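Local coordinates for chitin deacetylase (Bombyx mori, PDB 5ZNT), which removes the N-acetyl groups from N-acetyl-D-glucosamine residues of chitin, a zinc-dependent hydrolysis that yields chitosan and acetate, at residues 64-77 with 289-303. Sequence-based numbering, arbitrary orientation.
Sequences RKNPNGCDIKATYF and DEILQSHNDVYFVTM
Arg64 meets Asp289 of helix 278-294 side-on, joining the loop that leads into strand 75-78 to the helix and to strand 298-300, both strands belonging to the parallel sheet of the CE4 polysaccharide deacetylase domain. Arg64 NE bonds Asp289 OD1 at 2.7 Å and Arg64 NH2 bonds Asp289 OD2 at 3.0 Å. The guanidinium and carboxylate planes lie nearly coplanar, 10° apart. Arg64 NH1 also bonds Ile59 O. A leucine in place of Arg64 would probably leave the Asp289 carboxylate without its charged mate and free to turn.

Among apolar contacts, Pro67 sets CD over the centre of the Tyr299 ring, 3.6 Å from the centroid, a CH-pi contact; Ile72 packs beside Phe300. Phe77, whose side chain also nears the zinc ligand His101, receives Met303 CE at its ring edge.

Hydrogen bonds tie the backbones. Asn66 OD1 accepts from Phe300 N at 2.8 Å, while its ND2 donates almost straight (173°) to Phe300 O. Lys73 N reaches the same carbonyl from the opposite face, so two donors grip it. With OG1 turned beside its own backbone N (chi1 -55°), Thr75 presents the hydroxyl to Met303 N, at the start of helix 303-311, and donates to a water that bridges to Val301 O.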
ATOM      1  N   ARG A  64     -11.588  16.501  -3.577  1.00 29.51           N
ATOM      2  CA  ARG A  64     -10.977  15.805  -4.708  1.00 25.49           C
ATOM      3  C   ARG A  64     -11.758  14.513  -4.908  1.00 26.75           C
ATOM      4  O   ARG A  64     -11.798  13.668  -4.011  1.00 23.50           O
ATOM      5  CB  ARG A  64      -9.491  15.542  -4.448  1.00 25.76           C
ATOM      6  CG  ARG A  64      -8.706  16.833  -4.174  1.00 25.47           C
ATOM      7  CD  ARG A  64      -7.194  16.657  -3.991  1.00 18.80           C
ATOM      8  NE  ARG A  64      -6.531  17.928  -4.295  1.00 21.47           N
ATOM      9  CZ  ARG A  64      -6.120  18.810  -3.393  1.00 23.45           C
ATOM     10  NH1 ARG A  64      -6.229  18.546  -2.081  1.00 27.15           N
ATOM     11  NH2 ARG A  64      -5.572  19.949  -3.815  1.00 23.22           N
ATOM     12  N   LYS A  65     -12.419  14.384  -6.061  1.00 21.39           N
ATOM     13  CA  LYS A  65     -13.351  13.289  -6.302  1.00 23.94           C
ATOM     14  C   LYS A  65     -12.957  12.535  -7.558  1.00 19.80           C
ATOM     15  O   LYS A  65     -12.542  13.143  -8.545  1.00 24.53           O
ATOM     16  CB  LYS A  65     -14.794  13.793  -6.480  1.00 26.61           C
ATOM     17  CG  LYS A  65     -15.238  14.816  -5.473  1.00 35.16           C
ATOM     18  CD  LYS A  65     -15.944  14.169  -4.316  1.00 33.91           C
ATOM     19  CE  LYS A  65     -16.633  15.223  -3.452  1.00 28.78           C
ATOM     20  NZ  LYS A  65     -16.953  14.625  -2.156  1.00 28.93           N
ATOM     21  N   ASN A  66     -13.110  11.214  -7.515  1.00 21.13           N
ATOM     22  CA  ASN A  66     -12.946  10.355  -8.682  1.00 19.82           C
ATOM     23  C   ASN A  66     -14.117  10.560  -9.648  1.00 26.47           C
ATOM     24  O   ASN A  66     -15.103  11.203  -9.300  1.00 21.37           O
ATOM     25  CB  ASN A  66     -12.883   8.900  -8.241  1.00 21.86           C
ATOM     26  CG  ASN A  66     -11.531   8.530  -7.673  1.00 21.28           C
ATOM     27  OD1 ASN A  66     -10.500   9.015  -8.140  1.00 19.90           O
ATOM     28  ND2 ASN A  66     -11.529   7.659  -6.683  1.00 17.96           N
ATOM     29  N   PRO A  67     -14.044  10.003 -10.864  1.00 27.83           N
ATOM     30  CA  PRO A  67     -15.152  10.199 -11.825  1.00 26.87           C
ATOM     31  C   PRO A  67     -16.483   9.632 -11.362  1.00 32.18           C
ATOM     32  O   PRO A  67     -17.514   9.985 -11.949  1.00 29.08           O
ATOM     33  CB  PRO A  67     -14.654   9.485 -13.090  1.00 25.59           C
ATOM     34  CG  PRO A  67     -13.155   9.532 -12.984  1.00 21.97           C
ATOM     35  CD  PRO A  67     -12.880   9.364 -11.502  1.00 21.09           C
ATOM     36  N   ASN A  68     -16.505   8.782 -10.328  1.00 24.21           N
ATOM     37  CA  ASN A  68     -17.747   8.277  -9.757  1.00 21.39           C
ATOM     38  C   ASN A  68     -18.341   9.216  -8.719  1.00 26.36           C
ATOM     39  O   ASN A  68     -19.305   8.840  -8.048  1.00 28.39           O
ATOM     40  CB  ASN A  68     -17.525   6.890  -9.127  1.00 24.18           C
ATOM     41  CG  ASN A  68     -16.511   6.917  -7.996  1.00 24.82           C
ATOM     42  OD1 ASN A  68     -15.965   7.967  -7.656  1.00 22.63           O
ATOM     43  ND2 ASN A  68     -16.259   5.759  -7.401  1.00 26.47           N
ATOM     44  N   GLY A  69     -17.768  10.404  -8.540  1.00 25.02           N
ATOM     45  CA  GLY A  69     -18.256  11.327  -7.541  1.00 22.91           C
ATOM     46  C   GLY A  69     -17.747  11.099  -6.125  1.00 27.53           C
ATOM     47  O   GLY A  69     -18.084  11.888  -5.236  1.00 28.03           O
ATOM     48  N   CYS A  70     -16.958  10.053  -5.879  1.00 22.54           N
ATOM     49  CA  CYS A  70     -16.504   9.744  -4.523  1.00 25.32           C
ATOM     50  C   CYS A  70     -15.122  10.341  -4.253  1.00 24.97           C
ATOM     51  O   CYS A  70     -14.304  10.498  -5.164  1.00 21.36           O
ATOM     52  CB  CYS A  70     -16.463   8.227  -4.298  1.00 20.87           C
ATOM     53  SG  CYS A  70     -18.105   7.394  -4.496  1.00 31.29           S
ATOM     54  N   ASP A  71     -14.858  10.630  -2.971  1.00 25.29           N
ATOM     55  CA  ASP A  71     -13.553  11.137  -2.559  1.00 23.61           C
ATOM     56  C   ASP A  71     -12.447  10.179  -2.995  1.00 19.10           C
ATOM     57  O   ASP A  71     -12.599   8.962  -2.935  1.00 21.92           O
ATOM     58  CB  ASP A  71     -13.508  11.312  -1.040  1.00 22.63           C
ATOM     59  CG  ASP A  71     -14.493  12.366  -0.545  1.00 30.48           C
ATOM     60  OD1 ASP A  71     -14.720  13.364  -1.247  1.00 32.09           O
ATOM     61  OD2 ASP A  71     -15.012  12.203   0.560  1.00 37.33           O
ATOM     62  N   ILE A  72     -11.329  10.744  -3.452  1.00 19.15           N
ATOM     63  CA  ILE A  72     -10.161   9.919  -3.744  1.00 18.85           C
ATOM     64  C   ILE A  72      -9.728   9.189  -2.473  1.00 20.27           C
ATOM     65  O   ILE A  72      -9.894   9.688  -1.355  1.00 19.35           O
ATOM     66  CB  ILE A  72      -9.009  10.759  -4.319  1.00 19.76           C
ATOM     67  CG1 ILE A  72      -8.565  11.857  -3.353  1.00 18.01           C
ATOM     68  CG2 ILE A  72      -9.425  11.393  -5.632  1.00 17.12           C
ATOM     69  CD1 ILE A  72      -7.275  12.563  -3.868  1.00 19.30           C
ATOM     70  N   LYS A  73      -9.206   7.978  -2.643  1.00 20.60           N
ATOM     71  CA  LYS A  73      -8.843   7.130  -1.514  1.00 19.49           C
ATOM     72  C   LYS A  73      -7.394   6.688  -1.648  1.00 18.30           C
ATOM     73  O   LYS A  73      -6.908   6.441  -2.755  1.00 16.66           O
ATOM     74  CB  LYS A  73      -9.727   5.887  -1.415  1.00 18.34           C
ATOM     75  CG  LYS A  73     -11.240   6.165  -1.326  1.00 21.47           C
ATOM     76  CD  LYS A  73     -11.576   7.046  -0.108  1.00 20.97           C
ATOM     77  CE  LYS A  73     -13.089   6.978   0.182  1.00 22.80           C
ATOM     78  NZ  LYS A  73     -13.884   7.297  -1.054  1.00 22.36           N
ATOM     79  N   ALA A  74      -6.720   6.563  -0.499  1.00 21.59           N
ATOM     80  CA  ALA A  74      -5.330   6.129  -0.420  1.00 17.19           C
ATOM     81  C   ALA A  74      -5.223   4.934   0.528  1.00 17.24           C
ATOM     82  O   ALA A  74      -6.186   4.550   1.197  1.00 17.53           O
ATOM     83  CB  ALA A  74      -4.416   7.292   0.036  1.00 16.23           C
ATOM     84  N   THR A  75      -4.039   4.326   0.566  1.00 17.54           N
ATOM     85  CA  THR A  75      -3.752   3.159   1.403  1.00 16.15           C
ATOM     86  C   THR A  75      -2.603   3.509   2.341  1.00 18.50           C
ATOM     87  O   THR A  75      -1.597   4.045   1.895  1.00 18.59           O
ATOM     88  CB  THR A  75      -3.367   1.942   0.542  1.00 17.69           C
ATOM     89  OG1 THR A  75      -4.399   1.683  -0.431  1.00 17.56           O
ATOM     90  CG2 THR A  75      -3.170   0.688   1.403  1.00 14.69           C
ATOM     91  N   TYR A  76      -2.749   3.200   3.630  1.00 18.67           N
ATOM     92  CA  TYR A  76      -1.754   3.531   4.645  1.00 17.63           C
ATOM     93  C   TYR A  76      -1.150   2.235   5.160  1.00 15.25           C
ATOM     94  O   TYR A  76      -1.871   1.393   5.705  1.00 15.74           O
ATOM     95  CB  TYR A  76      -2.378   4.307   5.804  1.00 15.26           C
ATOM     96  CG  TYR A  76      -2.811   5.695   5.394  1.00 15.87           C
ATOM     97  CD1 TYR A  76      -4.001   5.895   4.705  1.00 14.39           C
ATOM     98  CD2 TYR A  76      -2.016   6.801   5.671  1.00 14.94           C
ATOM     99  CE1 TYR A  76      -4.397   7.165   4.302  1.00 17.32           C
ATOM    100  CE2 TYR A  76      -2.414   8.087   5.290  1.00 20.62           C
ATOM    101  CZ  TYR A  76      -3.610   8.255   4.623  1.00 22.10           C
ATOM    102  OH  TYR A  76      -3.993   9.506   4.244  1.00 20.02           O
ATOM    103  N   PHE A  77       0.149   2.053   4.933  1.00 12.23           N
ATOM    104  CA  PHE A  77       0.871   0.915   5.501  1.00 14.24           C
ATOM    105  C   PHE A  77       1.437   1.376   6.839  1.00 16.85           C
ATOM    106  O   PHE A  77       2.444   2.084   6.894  1.00 15.78           O
ATOM    107  CB  PHE A  77       1.958   0.423   4.545  1.00 17.50           C
ATOM    108  CG  PHE A  77       1.399  -0.256   3.320  1.00 16.64           C
ATOM    109  CD1 PHE A  77       0.990  -1.583   3.374  1.00 11.89           C
ATOM    110  CD2 PHE A  77       1.247   0.447   2.136  1.00 18.65           C
ATOM    111  CE1 PHE A  77       0.447  -2.200   2.248  1.00 17.21           C
ATOM    112  CE2 PHE A  77       0.715  -0.170   1.016  1.00 18.25           C
ATOM    113  CZ  PHE A  77       0.314  -1.479   1.075  1.00 19.43           C
ATOM    114  N   ASP A 289      -4.913  17.608  -9.089  1.00 22.78           N
ATOM    115  CA  ASP A 289      -6.068  18.399  -9.494  1.00 24.45           C
ATOM    116  C   ASP A 289      -6.151  18.499 -11.015  1.00 27.26           C
ATOM    117  O   ASP A 289      -7.240  18.420 -11.596  1.00 25.08           O
ATOM    118  CB  ASP A 289      -5.989  19.779  -8.862  1.00 24.02           C
ATOM    119  CG  ASP A 289      -6.218  19.752  -7.367  1.00 27.18           C
ATOM    120  OD1 ASP A 289      -6.883  18.807  -6.863  1.00 26.41           O
ATOM    121  OD2 ASP A 289      -5.760  20.697  -6.702  1.00 24.76           O
ATOM    122  N   GLU A 290      -5.006  18.616 -11.677  1.00 22.71           N
ATOM    123  CA  GLU A 290      -4.983  18.659 -13.129  1.00 25.39           C
ATOM    124  C   GLU A 290      -5.421  17.329 -13.743  1.00 29.04           C
ATOM    125  O   GLU A 290      -6.192  17.309 -14.711  1.00 25.39           O
ATOM    126  CB  GLU A 290      -3.586  19.050 -13.603  1.00 27.07           C
ATOM    127  CG  GLU A 290      -3.501  19.217 -15.117  1.00 30.61           C
ATOM    128  CD  GLU A 290      -2.150  19.683 -15.550  1.00 34.43           C
ATOM    129  OE1 GLU A 290      -1.163  18.970 -15.267  1.00 29.58           O
ATOM    130  OE2 GLU A 290      -2.070  20.767 -16.163  1.00 36.45           O
ATOM    131  N   ILE A 291      -4.952  16.205 -13.188  1.00 24.66           N
ATOM    132  CA  ILE A 291      -5.361  14.890 -13.677  1.00 22.01           C
ATOM    133  C   ILE A 291      -6.856  14.661 -13.450  1.00 23.58           C
ATOM    134  O   ILE A 291      -7.566  14.179 -14.344  1.00 23.48           O
ATOM    135  CB  ILE A 291      -4.528  13.784 -12.999  1.00 21.74           C
ATOM    136  CG1 ILE A 291      -3.071  13.793 -13.496  1.00 21.30           C
ATOM    137  CG2 ILE A 291      -5.185  12.438 -13.202  1.00 26.34           C
ATOM    138  CD1 ILE A 291      -2.872  13.279 -14.917  1.00 22.54           C
ATOM    139  N   LEU A 292      -7.354  14.978 -12.250  1.00 22.26           N
ATOM    140  CA  LEU A 292      -8.766  14.745 -11.947  1.00 25.80           C
ATOM    141  C   LEU A 292      -9.680  15.543 -12.876  1.00 24.62           C
ATOM    142  O   LEU A 292     -10.720  15.039 -13.310  1.00 22.99           O
ATOM    143  CB  LEU A 292      -9.070  15.099 -10.486  1.00 22.40           C
ATOM    144  CG  LEU A 292      -8.578  14.130  -9.386  1.00 20.32           C
ATOM    145  CD1 LEU A 292      -8.841  14.739  -8.022  1.00 20.20           C
ATOM    146  CD2 LEU A 292      -9.276  12.803  -9.474  1.00 17.19           C
ATOM    147  N   GLN A 293      -9.328  16.796 -13.170  1.00 23.55           N
ATOM    148  CA  GLN A 293     -10.218  17.609 -14.002  1.00 26.93           C
ATOM    149  C   GLN A 293     -10.220  17.119 -15.448  1.00 29.01           C
ATOM    150  O   GLN A 293     -11.269  17.117 -16.106  1.00 28.05           O
ATOM    151  CB  GLN A 293      -9.818  19.085 -13.938  1.00 23.97           C
ATOM    152  CG  GLN A 293     -10.823  20.043 -14.617  1.00 24.43           C
ATOM    153  CD  GLN A 293     -10.669  20.098 -16.126  1.00 29.58           C
ATOM    154  OE1 GLN A 293      -9.564  19.929 -16.645  1.00 23.18           O
ATOM    155  NE2 GLN A 293     -11.785  20.339 -16.848  1.00 24.44           N
ATOM    156  N   SER A 294      -9.072  16.679 -15.951  1.00 24.75           N
ATOM    157  CA  SER A 294      -8.950  16.387 -17.368  1.00 22.55           C
ATOM    158  C   SER A 294      -9.273  14.944 -17.718  1.00 28.39           C
ATOM    159  O   SER A 294      -9.430  14.639 -18.902  1.00 30.36           O
ATOM    160  CB  SER A 294      -7.539  16.745 -17.865  1.00 28.60           C
ATOM    161  OG  SER A 294      -6.553  15.901 -17.300  1.00 32.76           O
ATOM    162  N   HIS A 295      -9.415  14.056 -16.737  1.00 23.08           N
ATOM    163  CA  HIS A 295      -9.595  12.638 -17.018  1.00 26.04           C
ATOM    164  C   HIS A 295     -10.880  12.136 -16.394  1.00 28.30           C
ATOM    165  O   HIS A 295     -11.031  12.147 -15.163  1.00 25.96           O
ATOM    166  CB  HIS A 295      -8.412  11.810 -16.498  1.00 25.15           C
ATOM    167  CG  HIS A 295      -7.227  11.849 -17.398  1.00 24.39           C
ATOM    168  ND1 HIS A 295      -7.027  10.916 -18.390  1.00 23.07           N
ATOM    169  CD2 HIS A 295      -6.200  12.730 -17.489  1.00 25.80           C
ATOM    170  CE1 HIS A 295      -5.915  11.210 -19.046  1.00 24.71           C
ATOM    171  NE2 HIS A 295      -5.401  12.311 -18.527  1.00 27.64           N
ATOM    172  N   ASN A 296     -11.795  11.674 -17.237  1.00 24.73           N
ATOM    173  CA  ASN A 296     -12.950  10.946 -16.744  0.50 26.15           C
ATOM    174  C   ASN A 296     -12.655   9.465 -16.569  1.00 23.93           C
ATOM    175  O   ASN A 296     -13.541   8.717 -16.154  1.00 24.72           O
ATOM    176  CB  ASN A 296     -14.163  11.145 -17.674  0.50 29.22           C
ATOM    177  CG  ASN A 296     -13.938  10.620 -19.089  0.50 31.78           C
ATOM    178  OD1 ASN A 296     -12.999   9.871 -19.361  0.50 30.48           O
ATOM    179  ND2 ASN A 296     -14.828  11.016 -20.005  0.50 40.36           N
ATOM    180  N   ASP A 297     -11.416   9.034 -16.848  1.00 22.95           N
ATOM    181  CA  ASP A 297     -11.060   7.620 -16.865  1.00 25.46           C
ATOM    182  C   ASP A 297      -9.912   7.285 -15.908  1.00 23.94           C
ATOM    183  O   ASP A 297      -9.255   6.253 -16.083  1.00 25.00           O
ATOM    184  CB  ASP A 297     -10.700   7.188 -18.296  1.00 23.60           C
ATOM    185  CG  ASP A 297      -9.619   8.058 -18.915  1.00 30.26           C
ATOM    186  OD1 ASP A 297      -9.186   9.038 -18.268  1.00 27.81           O
ATOM    187  OD2 ASP A 297      -9.197   7.774 -20.063  1.00 32.13           O
ATOM    188  N   VAL A 298      -9.665   8.125 -14.902  1.00 23.93           N
ATOM    189  CA  VAL A 298      -8.588   7.923 -13.930  1.00 23.29           C
ATOM    190  C   VAL A 298      -9.218   7.882 -12.537  1.00 22.21           C
ATOM    191  O   VAL A 298      -9.972   8.790 -12.171  1.00 22.59           O
ATOM    192  CB  VAL A 298      -7.522   9.034 -14.022  1.00 22.82           C
ATOM    193  CG1 VAL A 298      -6.535   8.973 -12.824  1.00 20.66           C
ATOM    194  CG2 VAL A 298      -6.746   8.943 -15.346  1.00 22.54           C
ATOM    195  N   TYR A 299      -8.911   6.838 -11.769  1.00 19.04           N
ATOM    196  CA  TYR A 299      -9.434   6.656 -10.412  1.00 18.49           C
ATOM    197  C   TYR A 299      -8.282   6.488  -9.421  1.00 23.03           C
ATOM    198  O   TYR A 299      -7.426   5.617  -9.607  1.00 20.90           O
ATOM    199  CB  TYR A 299     -10.326   5.417 -10.317  1.00 17.08           C
ATOM    200  CG  TYR A 299     -11.715   5.594 -10.875  1.00 22.10           C
ATOM    201  CD1 TYR A 299     -11.932   5.619 -12.258  1.00 21.87           C
ATOM    202  CD2 TYR A 299     -12.812   5.712 -10.027  1.00 21.53           C
ATOM    203  CE1 TYR A 299     -13.223   5.768 -12.781  1.00 24.49           C
ATOM    204  CE2 TYR A 299     -14.097   5.856 -10.537  1.00 24.86           C
ATOM    205  CZ  TYR A 299     -14.290   5.883 -11.911  1.00 27.24           C
ATOM    206  OH  TYR A 299     -15.565   6.018 -12.400  1.00 27.67           O
ATOM    207  N   PHE A 300      -8.293   7.295  -8.357  1.00 21.22           N
ATOM    208  CA  PHE A 300      -7.395   7.111  -7.212  1.00 19.98           C
ATOM    209  C   PHE A 300      -8.105   6.211  -6.218  1.00 19.62           C
ATOM    210  O   PHE A 300      -9.098   6.621  -5.605  1.00 20.98           O
ATOM    211  CB  PHE A 300      -7.046   8.454  -6.581  1.00 18.80           C
ATOM    212  CG  PHE A 300      -6.253   9.355  -7.483  1.00 19.45           C
ATOM    213  CD1 PHE A 300      -6.886  10.099  -8.466  1.00 15.95           C
ATOM    214  CD2 PHE A 300      -4.872   9.459  -7.349  1.00 22.08           C
ATOM    215  CE1 PHE A 300      -6.158  10.923  -9.310  1.00 21.22           C
ATOM    216  CE2 PHE A 300      -4.140  10.307  -8.178  1.00 21.88           C
ATOM    217  CZ  PHE A 300      -4.782  11.023  -9.165  1.00 20.97           C
ATOM    218  N   VAL A 301      -7.615   4.974  -6.077  1.00 21.03           N
ATOM    219  CA  VAL A 301      -8.281   3.935  -5.311  1.00 17.72           C
ATOM    220  C   VAL A 301      -7.307   3.290  -4.322  1.00 21.61           C
ATOM    221  O   VAL A 301      -6.082   3.418  -4.434  1.00 17.99           O
ATOM    222  CB  VAL A 301      -8.882   2.859  -6.247  1.00 23.07           C
ATOM    223  CG1 VAL A 301      -9.999   3.469  -7.134  1.00 23.15           C
ATOM    224  CG2 VAL A 301      -7.785   2.267  -7.115  1.00 21.89           C
ATOM    225  N   THR A 302      -7.872   2.563  -3.359  1.00 21.44           N
ATOM    226  CA  THR A 302      -7.055   1.783  -2.437  1.00 18.82           C
ATOM    227  C   THR A 302      -6.507   0.538  -3.127  1.00 22.79           C
ATOM    228  O   THR A 302      -6.953   0.137  -4.207  1.00 21.51           O
ATOM    229  CB  THR A 302      -7.860   1.359  -1.215  1.00 16.44           C
ATOM    230  OG1 THR A 302      -8.816   0.365  -1.598  1.00 18.38           O
ATOM    231  CG2 THR A 302      -8.603   2.547  -0.600  1.00 17.49           C
ATOM    232  N   MET A 303      -5.562  -0.118  -2.454  1.00 17.51           N
ATOM    233  CA  MET A 303      -5.020  -1.372  -2.981  1.00 22.44           C
ATOM    234  C   MET A 303      -6.085  -2.450  -3.040  1.00 22.69           C
ATOM    235  O   MET A 303      -6.174  -3.198  -4.020  1.00 21.71           O
ATOM    236  CB  MET A 303      -3.859  -1.849  -2.116  1.00 19.60           C
ATOM    237  CG  MET A 303      -2.816  -0.810  -1.897  1.00 30.11           C
ATOM    238  SD  MET A 303      -1.734  -0.790  -3.308  1.00 41.16           S
ATOM    239  CE  MET A 303      -0.319  -1.460  -2.575  1.00 25.66           C
TER
HETATM  240  O   HOH W   1      -3.878   3.359  -2.650  1.00 15.93           O